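Local coordinates for SusD superfamily protein (Bacteroides fragilis NCTC 9343, PDB 3NQP) that probably binds glycans at the bacterial outer membrane as a SusD-type lipoprotein, in the manner of its starch-binding relatives, at residues His490-Ile496 against Glu508-Tyr513; Leu307-Gly313 against Gly369-Tyr373; Glu111-Phe115 against Met184-Tyr190; Cys205-Glu209 against Tyr380-Val385. All blocks are in the same frame, centred on the assembly; numbering follows the deposited sequence.

Interaction 1 (His490-Ile496 against Glu508-Tyr513)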
# COMPACT_ATOMS: atom_id res chain seq x y z
N HIS A 490 12.39 -7.52 -17.63
CA HIS A 490 11.69 -8.71 -17.10
C HIS A 490 11.45 -8.60 -15.59
O HIS A 490 10.54 -9.23 -15.07
CB HIS A 490 12.46 -9.99 -17.44
CG HIS A 490 13.77 -10.13 -16.72
ND1 HIS A 490 14.89 -9.43 -17.08
CD2 HIS A 490 14.13 -10.88 -15.64
CE1 HIS A 490 15.90 -9.75 -16.28
NE2 HIS A 490 15.46 -10.63 -15.39
N LYS A 491 12.23 -7.77 -14.90
CA LYS A 491 12.08 -7.63 -13.44
C LYS A 491 10.91 -6.71 -13.02
O LYS A 491 10.73 -6.49 -11.81
CB LYS A 491 13.36 -7.10 -12.80
CG LYS A 491 14.59 -8.04 -12.85
CD LYS A 491 15.74 -7.46 -12.05
CE LYS A 491 17.01 -8.32 -12.09
NZ LYS A 491 18.09 -7.61 -11.27
N LEU A 492 10.14 -6.19 -13.98
CA LEU A 492 8.88 -5.54 -13.63
C LEU A 492 7.94 -6.53 -12.91
O LEU A 492 7.18 -6.12 -12.02
CB LEU A 492 8.18 -4.96 -14.87
CG LEU A 492 8.84 -3.84 -15.68
CD1 LEU A 492 8.01 -3.57 -16.96
CD2 LEU A 492 9.03 -2.58 -14.83
N LEU A 493 8.00 -7.81 -13.33
CA LEU A 493 7.27 -8.92 -12.75
C LEU A 493 8.19 -9.78 -11.91
O LEU A 493 9.40 -9.72 -12.04
CB LEU A 493 6.52 -9.75 -13.80
CG LEU A 493 5.61 -8.95 -14.74
CD1 LEU A 493 4.98 -9.85 -15.83
CD2 LEU A 493 4.54 -8.15 -13.99
N TRP A 494 7.61 -10.52 -10.98
CA TRP A 494 8.35 -11.36 -10.06
C TRP A 494 8.43 -12.82 -10.53
O TRP A 494 7.49 -13.35 -11.19
CB TRP A 494 7.71 -11.29 -8.68
CG TRP A 494 7.68 -9.94 -8.01
CD1 TRP A 494 7.38 -8.74 -8.58
CD2 TRP A 494 7.86 -9.69 -6.61
NE1 TRP A 494 7.39 -7.74 -7.61
CE2 TRP A 494 7.67 -8.32 -6.40
CE3 TRP A 494 8.16 -10.52 -5.51
CZ2 TRP A 494 7.78 -7.73 -5.12
CZ3 TRP A 494 8.28 -9.94 -4.25
CH2 TRP A 494 8.08 -8.57 -4.06
N PRO A 495 9.57 -13.47 -10.29
CA PRO A 495 9.67 -14.86 -10.73
C PRO A 495 9.05 -15.81 -9.71
O PRO A 495 8.73 -15.42 -8.60
CB PRO A 495 11.17 -15.08 -10.78
CG PRO A 495 11.70 -14.22 -9.61
CD PRO A 495 10.75 -13.07 -9.49
N ILE A 496 8.84 -17.06 -10.12
CA ILE A 496 8.47 -18.10 -9.18
C ILE A 496 9.65 -19.08 -8.97
O ILE A 496 10.56 -19.19 -9.82
CB ILE A 496 7.16 -18.75 -9.60
CG1 ILE A 496 7.30 -19.45 -10.93
CG2 ILE A 496 5.99 -17.68 -9.68
CD1 ILE A 496 6.09 -20.33 -11.24
N GLU A 508 4.80 -22.35 -15.75
CA GLU A 508 5.96 -21.81 -16.42
C GLU A 508 6.50 -20.62 -15.63
O GLU A 508 5.76 -19.93 -14.95
CB GLU A 508 5.61 -21.43 -17.87
CG GLU A 508 5.51 -22.68 -18.76
CD GLU A 508 5.03 -22.41 -20.17
OE1 GLU A 508 4.72 -21.24 -20.51
OE2 GLU A 508 4.97 -23.38 -20.96
N GLN A 509 7.79 -20.38 -15.78
CA GLN A 509 8.44 -19.23 -15.24
C GLN A 509 7.80 -17.94 -15.76
O GLN A 509 7.21 -17.89 -16.83
CB GLN A 509 9.95 -19.23 -15.55
CG GLN A 509 10.74 -18.10 -14.83
CD GLN A 509 10.55 -18.12 -13.33
OE1 GLN A 509 9.74 -17.38 -12.78
NE2 GLN A 509 11.29 -18.98 -12.66
N THR A 510 7.86 -16.89 -14.92
CA THR A 510 7.43 -15.57 -15.36
C THR A 510 8.30 -15.16 -16.56
O THR A 510 9.52 -15.44 -16.55
CB THR A 510 7.56 -14.57 -14.17
OG1 THR A 510 6.82 -15.11 -13.06
CG2 THR A 510 7.06 -13.17 -14.56
N PRO A 511 7.71 -14.49 -17.57
CA PRO A 511 8.46 -14.20 -18.77
C PRO A 511 9.81 -13.49 -18.56
O PRO A 511 9.96 -12.65 -17.67
CB PRO A 511 7.50 -13.29 -19.57
CG PRO A 511 6.16 -13.77 -19.18
CD PRO A 511 6.32 -14.03 -17.69
N GLY A 512 10.80 -13.89 -19.35
CA GLY A 512 12.09 -13.24 -19.43
C GLY A 512 13.11 -13.66 -18.43
O GLY A 512 14.31 -13.32 -18.59
N TYR A 513 12.68 -14.31 -17.34
CA TYR A 513 13.65 -14.87 -16.37
C TYR A 513 14.22 -16.15 -16.96
O TYR A 513 13.54 -16.81 -17.71
CB TYR A 513 12.96 -15.23 -15.06
CG TYR A 513 12.62 -14.02 -14.24
CD1 TYR A 513 13.54 -13.49 -13.36
CD2 TYR A 513 11.39 -13.37 -14.37
CE1 TYR A 513 13.26 -12.37 -12.61
CE2 TYR A 513 11.10 -12.24 -13.57
CZ TYR A 513 12.04 -11.74 -12.74
OH TYR A 513 11.76 -10.65 -11.94
O HOH W 1 8.75 -10.68 -16.31
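Q509 turns its amide onto the backbone of I496 and pairs with both the N-H and the C=O of that residue. OE1 of Q509 accepts from I496 N at 2.8 Å, in the carbonyl plane and on a lone pair, while NE2 of Q509 donates to I496 O at 2.9 Å. The same OE1 also takes the backbone N-H of T510, so one oxygen serves two donors. A bend at chi2 (56°) turns the amide so that it reaches I496 while OE1 stays near T510 N. One residue on, the hydroxyl of T510 donates to W494 O over 2.7 Å; R160 is a second partner of that hydroxyl and also reaches E508 O. The phenol of Y513 completes the series, its OH giving a short 2.5 Å bond to L493 O, in the carbonyl plane. The carbonyls of L493, W494 and I496 thus each receive a side-chain donor from 509-513. The Y513 ring is held between P495 CB, 3.7 Å from its centroid, and the edge of H490 on the opposite face, a T-shaped pair with planes at 84°. A water bridges H490 O and P511 O, the latter inside the type II turn T510-Y513. With side chains satisfying main-chain groups of a segment that forms no sheet, the C-terminal tail is fixed by specific polar bonds as well as by packing.

Interaction 2 (Leu307-Gly313 against Gly369-Tyr373); sequences LDIQNTG and GARVY. With EDO (1,2-ethanediol), chain I.
R371 grips the carbonyl oxygen of D308 side-on, with NE at 3.0 Å and NH2 at 3.1 Å from D308 O. Both nitrogens come from the same face of that carbonyl, and the oxygen lies close to the guanidinium plane. NH2 of R371 adds a weak bond to L307 O, and a bound 1,2-ethanediol, probably from the crystallisation liquor, accepts from NH2 through its O2 in a straighter bond (165°). The remaining nitrogen, NH1, donates to I362 O. Bends at chi2 and chi3, 62° and 59°, fold the arginine chain back so that its head meets the loop. Closer to the backbone, R371 CG lies over the rim of the Y373 ring.

Near the base of this side chain, OE1 of Q310 accepts the backbone N-H of R371 at 2.8 Å, and the planes of the Q310 amide and the R371 guanidinium run nearly parallel. The contact thus sets a type II' turn, I309 to T312, against strand 371-372, which pairs antiparallel with strand 364-365 in a small two-stranded sheet of the SusD family region.

At the other end of the turn the Y373 hydroxyl donates to T312 OG1 over 2.8 Å, and T312 OG1 in turn donates a hydrogen bond to I309 O, which also receives the turn bond from T312 N. The second shell fixes the turn from behind: the carboxylate of D305 accepts from the backbone nitrogens of I309 and Q310.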
# COMPACT_ATOMS: atom_id res chain seq x y z
N LEU A 307 10.90 6.71 21.73
CA LEU A 307 9.54 6.37 21.25
C LEU A 307 8.66 5.70 22.28
O LEU A 307 7.47 5.55 22.05
CB LEU A 307 9.59 5.51 20.01
CG LEU A 307 10.20 6.22 18.79
CD1 LEU A 307 10.06 5.32 17.56
CD2 LEU A 307 9.62 7.63 18.51
N ASP A 308 9.23 5.32 23.43
CA ASP A 308 8.50 4.51 24.41
C ASP A 308 8.01 3.21 23.77
O ASP A 308 6.80 2.91 23.68
CB ASP A 308 7.35 5.29 25.06
CG ASP A 308 6.86 4.64 26.37
OD1 ASP A 308 7.42 3.61 26.82
OD2 ASP A 308 5.91 5.18 26.95
N ILE A 309 8.97 2.42 23.35
CA ILE A 309 8.67 1.10 22.84
C ILE A 309 9.32 -0.01 23.70
O ILE A 309 9.14 -1.17 23.41
CB ILE A 309 9.12 0.97 21.37
CG1 ILE A 309 10.60 1.11 21.27
CG2 ILE A 309 8.34 1.98 20.43
CD1 ILE A 309 11.28 0.65 19.92
N GLN A 310 9.98 0.36 24.80
CA GLN A 310 10.67 -0.60 25.66
C GLN A 310 11.51 -1.54 24.79
O GLN A 310 12.16 -1.06 23.87
CB GLN A 310 9.67 -1.36 26.52
CG GLN A 310 8.64 -0.50 27.23
CD GLN A 310 7.41 -0.30 26.43
OE1 GLN A 310 6.84 -1.26 25.88
NE2 GLN A 310 6.97 0.97 26.31
N ASN A 311 11.53 -2.84 25.08
CA ASN A 311 12.30 -3.76 24.28
C ASN A 311 11.51 -4.48 23.20
O ASN A 311 11.88 -5.60 22.83
CB ASN A 311 13.05 -4.80 25.13
CG ASN A 311 14.22 -5.41 24.36
OD1 ASN A 311 14.80 -4.76 23.46
ND2 ASN A 311 14.54 -6.66 24.67
N THR A 312 10.49 -3.83 22.67
CA THR A 312 9.59 -4.47 21.72
C THR A 312 10.05 -4.33 20.27
O THR A 312 9.39 -4.90 19.37
CB THR A 312 8.14 -3.89 21.85
OG1 THR A 312 8.15 -2.50 21.49
CG2 THR A 312 7.60 -4.03 23.26
N GLY A 313 11.12 -3.56 20.04
CA GLY A 313 11.50 -3.15 18.68
C GLY A 313 12.78 -3.73 18.12
O GLY A 313 13.58 -4.34 18.85
N GLY A 369 1.94 -0.27 30.70
CA GLY A 369 3.22 0.29 30.25
C GLY A 369 3.87 -0.48 29.10
O GLY A 369 5.04 -0.24 28.77
N ALA A 370 3.14 -1.39 28.45
CA ALA A 370 3.67 -2.09 27.29
C ALA A 370 3.21 -1.49 25.94
O ALA A 370 2.03 -1.24 25.74
CB ALA A 370 3.30 -3.59 27.35
N ARG A 371 4.17 -1.31 25.04
CA ARG A 371 3.91 -0.91 23.69
C ARG A 371 3.16 -2.04 22.98
O ARG A 371 3.58 -3.19 23.03
CB ARG A 371 5.25 -0.61 22.99
CG ARG A 371 5.20 -0.44 21.44
CD ARG A 371 4.34 0.74 21.01
NE ARG A 371 4.80 2.00 21.58
CZ ARG A 371 4.20 3.16 21.35
NH1 ARG A 371 3.12 3.21 20.59
NH2 ARG A 371 4.67 4.27 21.91
N VAL A 372 2.04 -1.70 22.37
CA VAL A 372 1.25 -2.63 21.58
C VAL A 372 1.13 -2.13 20.15
O VAL A 372 0.60 -1.07 19.90
CB VAL A 372 -0.16 -2.82 22.20
CG1 VAL A 372 -0.97 -3.82 21.37
CG2 VAL A 372 -0.09 -3.33 23.66
N TYR A 373 1.65 -2.89 19.19
CA TYR A 373 1.61 -2.46 17.78
C TYR A 373 0.25 -2.81 17.13
O TYR A 373 0.17 -3.69 16.29
CB TYR A 373 2.76 -3.07 17.00
CG TYR A 373 4.11 -2.59 17.52
CD1 TYR A 373 4.57 -1.31 17.27
CD2 TYR A 373 4.89 -3.41 18.30
CE1 TYR A 373 5.81 -0.87 17.77
CE2 TYR A 373 6.10 -2.99 18.80
CZ TYR A 373 6.56 -1.71 18.53
OH TYR A 373 7.78 -1.29 19.02
C1 EDO I . 2.86 6.07 19.12
O1 EDO I . 3.69 7.08 18.48
C2 EDO I . 2.00 6.59 20.27
O2 EDO I . 2.79 6.71 21.48

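Interaction 3 (Glu111-Phe115 against Met184-Tyr190); sequences EMKNF and MNDFDPY
The phenol oxygen of Y190 comes down on the first turn of helix 110-135 without making a hydrogen bond to it. Y190 OH lies 3.1 Å from M112 CA, and although M112 N is nearly as close, the angle is poor; that N-H is instead given to S109 OG, so the hydroxyl meets the backbone as a packing contact. M112, a selenomethionine, closes over the same ring. Its chain runs extended until chi3, where a turn of -72° lays CE over one face of Y190, 3.7 Å from the centroid. The selenium stands farther off above that face, in a Met-aromatic contact. P189 CB lies against the opposite face of the tyrosine.

P189 faces two rings, for its CG sits over the centre of the F115 ring, 3.7 Å from the centroid and 11° off the normal, in a CH-pi contact. F115 points from the helix toward the loop, its CG anti to the backbone N (chi1 -166°). Selenomethionine M184 approaches that ring at the edge, with CE 3.6 Å from F115 N and its selenium beside E111 O. F181, at the end of helix 163-181, meets F115 edge-to-face.

The loop itself is shaped by an Asx turn in which D188 N donates to D186 OD1 at 2.8 Å. It links helix 163-181 to helix 200-216 and here rests on the start of helix 110-135. No hydrogen bond or salt bridge joins the two segments, so their association depends on shape, dispersion and CH-pi contacts.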
# COMPACT_ATOMS: atom_id res chain seq x y z
N GLU A 111 -30.65 -8.60 1.77
CA GLU A 111 -29.72 -7.49 2.09
C GLU A 111 -28.37 -7.98 2.60
O GLU A 111 -27.34 -7.53 2.14
CB GLU A 111 -30.30 -6.53 3.14
CG GLU A 111 -31.35 -5.57 2.55
CD GLU A 111 -32.68 -6.27 2.28
OE1 GLU A 111 -32.98 -7.28 2.95
OE2 GLU A 111 -33.43 -5.80 1.43
N MSE A 112 -28.38 -8.92 3.55
CA MSE A 112 -27.14 -9.44 4.09
C MSE A 112 -26.41 -10.30 3.08
O MSE A 112 -25.20 -10.21 2.95
CB MSE A 112 -27.39 -10.23 5.38
CG MSE A 112 -26.09 -10.80 6.00
SE MSE A 112 -26.41 -11.66 7.70
CE MSE A 112 -26.76 -10.16 8.85
N LYS A 113 -27.14 -11.15 2.36
CA LYS A 113 -26.53 -11.97 1.32
C LYS A 113 -25.81 -11.07 0.28
O LYS A 113 -24.68 -11.33 -0.10
CB LYS A 113 -27.59 -12.83 0.64
CG LYS A 113 -27.07 -13.72 -0.47
CD LYS A 113 -28.19 -14.20 -1.38
CE LYS A 113 -29.01 -15.28 -0.78
NZ LYS A 113 -29.97 -15.89 -1.78
N ASN A 114 -26.51 -10.03 -0.19
CA ASN A 114 -25.98 -9.16 -1.22
C ASN A 114 -24.77 -8.37 -0.65
O ASN A 114 -23.80 -8.16 -1.36
CB ASN A 114 -27.05 -8.20 -1.72
CG ASN A 114 -28.08 -8.86 -2.58
OD1 ASN A 114 -27.87 -9.97 -3.07
ND2 ASN A 114 -29.20 -8.19 -2.76
N PHE A 115 -24.85 -7.95 0.61
CA PHE A 115 -23.72 -7.22 1.22
C PHE A 115 -22.49 -8.10 1.30
O PHE A 115 -21.39 -7.68 0.93
CB PHE A 115 -24.06 -6.66 2.59
CG PHE A 115 -23.04 -5.66 3.06
CD1 PHE A 115 -23.10 -4.36 2.61
CD2 PHE A 115 -21.98 -6.04 3.86
CE1 PHE A 115 -22.15 -3.45 3.00
CE2 PHE A 115 -21.02 -5.11 4.23
CZ PHE A 115 -21.13 -3.83 3.80
N MSE A 184 -26.35 0.22 -1.30
CA MSE A 184 -25.93 0.13 0.11
C MSE A 184 -24.55 0.80 0.24
O MSE A 184 -23.51 0.16 0.08
CB MSE A 184 -25.90 -1.35 0.60
CG MSE A 184 -27.30 -2.12 0.60
SE MSE A 184 -27.33 -4.11 1.02
CE MSE A 184 -25.90 -4.59 -0.27
N ASN A 185 -24.54 2.09 0.53
CA ASN A 185 -23.29 2.87 0.76
C ASN A 185 -22.78 2.80 2.21
O ASN A 185 -21.72 3.33 2.52
CB ASN A 185 -23.53 4.34 0.40
CG ASN A 185 -23.57 4.61 -1.10
OD1 ASN A 185 -23.90 3.75 -1.94
ND2 ASN A 185 -23.23 5.84 -1.46
N ASP A 186 -23.54 2.15 3.09
CA ASP A 186 -23.25 2.14 4.53
C ASP A 186 -21.94 1.39 4.73
O ASP A 186 -21.70 0.35 4.15
CB ASP A 186 -24.41 1.51 5.32
CG ASP A 186 -24.32 1.66 6.88
OD1 ASP A 186 -23.24 1.87 7.50
OD2 ASP A 186 -25.40 1.50 7.52
N PHE A 187 -21.08 1.95 5.55
CA PHE A 187 -19.86 1.29 5.90
C PHE A 187 -19.99 0.17 6.95
O PHE A 187 -19.07 -0.63 7.07
CB PHE A 187 -18.85 2.31 6.40
CG PHE A 187 -18.24 3.15 5.31
CD1 PHE A 187 -17.17 2.67 4.54
CD2 PHE A 187 -18.66 4.46 5.12
CE1 PHE A 187 -16.55 3.50 3.57
CE2 PHE A 187 -18.08 5.26 4.15
CZ PHE A 187 -17.04 4.80 3.38
N ASP A 188 -21.11 0.12 7.69
CA ASP A 188 -21.16 -0.71 8.93
C ASP A 188 -22.59 -1.18 9.18
O ASP A 188 -23.12 -0.96 10.26
CB ASP A 188 -20.69 0.11 10.15
CG ASP A 188 -20.35 -0.77 11.37
OD1 ASP A 188 -20.06 -2.00 11.22
OD2 ASP A 188 -20.35 -0.20 12.50
N PRO A 189 -23.20 -1.84 8.20
CA PRO A 189 -24.63 -2.06 8.25
C PRO A 189 -25.11 -3.02 9.35
O PRO A 189 -26.27 -2.94 9.71
CB PRO A 189 -24.95 -2.63 6.85
CG PRO A 189 -23.69 -3.27 6.40
CD PRO A 189 -22.59 -2.42 6.98
N TYR A 190 -24.23 -3.89 9.83
CA TYR A 190 -24.50 -4.85 10.92
C TYR A 190 -23.72 -4.51 12.18
O TYR A 190 -23.64 -5.32 13.10
CB TYR A 190 -24.20 -6.29 10.41
CG TYR A 190 -25.03 -6.53 9.19
CD1 TYR A 190 -26.41 -6.61 9.29
CD2 TYR A 190 -24.47 -6.55 7.93
CE1 TYR A 190 -27.20 -6.76 8.18
CE2 TYR A 190 -25.27 -6.68 6.79
CZ TYR A 190 -26.62 -6.79 6.93
OH TYR A 190 -27.42 -6.94 5.83

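Interaction 4 (Cys205-Glu209 against Tyr380-Val385); sequences CLMGE and YRLPWV
C205 lays its CB over the centre of the Y380 ring, 3.5 Å from the centroid and almost on the ring normal. Its SG, anti to the carbonyl carbon (chi1 -76°), is directed to the Y380 CB end of the ring, in an oblique sulfur-aromatic contact, and reaches V385 CG2 at 4.1 Å. At the far end of the same ring, Y380 OH donates to E209 OE1 over 2.7 Å, on the syn side but well out of the carboxylate plane. E209 can meet it because its chain is extended, with chi2 at 176°, and L206 CD1 packs against the hydroxyl at 3.4 Å.

The contact joins helix 200-216, in the N-terminal part of this largely helical SusD fold, to the junction where strand 377-381 passes directly into helix 382-396, with R381 at the N-cap position. From the first turn of that helix W384 extends its indole so that the edge of the six-membered ring faces E209 CG, with CZ2 3.7 Å away, and CH2 lies 3.4 Å from C205 O. The E209 carboxylate stands steeply to the indole plane, at 76°. A water donates to E209 OE2 at 2.5 Å and weakly accepts from W384 NE1; R133 forms a long, weak ion pair with the same carboxylate oxygen.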
# COMPACT_ATOMS: atom_id res chain seq x y z
N CYS A 205 -12.90 2.39 -4.79
CA CYS A 205 -11.49 2.71 -4.72
C CYS A 205 -10.64 1.73 -5.55
O CYS A 205 -9.80 2.13 -6.35
CB CYS A 205 -10.97 2.66 -3.28
SG CYS A 205 -11.48 4.11 -2.32
N LEU A 206 -10.85 0.46 -5.32
CA LEU A 206 -10.22 -0.58 -6.09
C LEU A 206 -10.50 -0.39 -7.57
O LEU A 206 -9.59 -0.58 -8.39
CB LEU A 206 -10.64 -1.97 -5.61
CG LEU A 206 -9.93 -3.17 -6.22
CD1 LEU A 206 -8.41 -3.05 -6.13
CD2 LEU A 206 -10.41 -4.44 -5.47
N MSE A 207 -11.71 -0.02 -7.95
CA MSE A 207 -11.97 0.18 -9.39
C MSE A 207 -11.16 1.35 -9.90
O MSE A 207 -10.62 1.32 -10.99
CB MSE A 207 -13.46 0.35 -9.73
CG MSE A 207 -14.29 -0.85 -9.42
SE MSE A 207 -16.16 -0.61 -9.83
CE MSE A 207 -15.98 -0.90 -11.70
N GLY A 208 -11.05 2.41 -9.09
CA GLY A 208 -10.21 3.53 -9.46
C GLY A 208 -8.77 3.10 -9.66
O GLY A 208 -8.12 3.55 -10.60
N GLU A 209 -8.27 2.23 -8.78
CA GLU A 209 -6.87 1.79 -8.84
C GLU A 209 -6.64 0.88 -10.05
O GLU A 209 -5.67 1.06 -10.80
CB GLU A 209 -6.48 1.06 -7.55
CG GLU A 209 -4.99 0.97 -7.28
CD GLU A 209 -4.72 0.31 -5.94
OE1 GLU A 209 -5.55 -0.45 -5.41
OE2 GLU A 209 -3.67 0.57 -5.37
N TYR A 380 -7.09 2.18 1.89
CA TYR A 380 -7.54 3.37 1.15
C TYR A 380 -7.96 4.46 2.13
O TYR A 380 -8.75 4.17 3.02
CB TYR A 380 -8.73 3.07 0.28
CG TYR A 380 -8.49 2.04 -0.75
CD1 TYR A 380 -7.61 2.30 -1.81
CD2 TYR A 380 -9.09 0.79 -0.69
CE1 TYR A 380 -7.35 1.39 -2.77
CE2 TYR A 380 -8.83 -0.17 -1.69
CZ TYR A 380 -7.95 0.14 -2.72
OH TYR A 380 -7.65 -0.74 -3.75
N ARG A 381 -7.42 5.67 1.95
CA ARG A 381 -7.94 6.87 2.65
C ARG A 381 -8.02 8.07 1.67
O ARG A 381 -7.54 8.00 0.53
CB ARG A 381 -7.09 7.16 3.87
CG ARG A 381 -5.66 7.35 3.62
CD ARG A 381 -4.93 7.71 4.91
NE ARG A 381 -3.50 7.85 4.68
CZ ARG A 381 -2.84 8.99 4.43
NH1 ARG A 381 -3.44 10.17 4.35
NH2 ARG A 381 -1.54 8.95 4.24
N LEU A 382 -8.66 9.15 2.08
CA LEU A 382 -9.08 10.16 1.11
C LEU A 382 -7.94 10.83 0.31
O LEU A 382 -8.11 11.03 -0.88
CB LEU A 382 -9.96 11.22 1.81
CG LEU A 382 -10.94 12.01 0.95
CD1 LEU A 382 -11.96 10.98 0.32
CD2 LEU A 382 -11.63 13.11 1.84
N PRO A 383 -6.77 11.19 0.93
CA PRO A 383 -5.73 11.79 0.09
C PRO A 383 -5.21 10.88 -1.04
O PRO A 383 -4.72 11.38 -2.07
CB PRO A 383 -4.58 12.12 1.09
CG PRO A 383 -5.28 12.29 2.42
CD PRO A 383 -6.40 11.21 2.35
N TRP A 384 -5.33 9.57 -0.87
CA TRP A 384 -5.04 8.63 -1.98
C TRP A 384 -6.01 8.91 -3.14
O TRP A 384 -5.61 8.87 -4.31
CB TRP A 384 -5.07 7.17 -1.51
CG TRP A 384 -4.86 6.16 -2.62
CD1 TRP A 384 -3.68 5.61 -3.02
CD2 TRP A 384 -5.85 5.58 -3.43
NE1 TRP A 384 -3.87 4.75 -4.06
CE2 TRP A 384 -5.20 4.72 -4.35
CE3 TRP A 384 -7.25 5.74 -3.52
CZ2 TRP A 384 -5.90 4.00 -5.32
CZ3 TRP A 384 -7.93 5.01 -4.44
CH2 TRP A 384 -7.27 4.16 -5.34
N VAL A 385 -7.27 9.18 -2.83
CA VAL A 385 -8.28 9.39 -3.86
C VAL A 385 -7.90 10.68 -4.61
O VAL A 385 -7.83 10.71 -5.86
CB VAL A 385 -9.75 9.39 -3.32
CG1 VAL A 385 -10.70 9.71 -4.44
CG2 VAL A 385 -10.12 8.01 -2.60
O HOH W 2 -2.21 2.44 -6.02

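Overall arrangement
From the N terminus, interaction 3 closes first, bringing the loop at 184-190 back to the start of helix 110-135. Interaction 4 then opens in helix 200-216 and closes 171 residues later at the strand-helix junction 380-385, joining N-terminal helices to the SusD family region. Interaction 2 is nested inside that long loop and ties 307-313 to strand 371-372, just before strand 377-381. Interaction 1 comes last, folding the C-terminal tail onto 490-496 around helix 498-503. None cross. Interactions 3 and 4 are the nearest pair, with centres 20 Å apart, whereas the centre of interaction 1 lies about 40 Å from those of interactions 2 and 3.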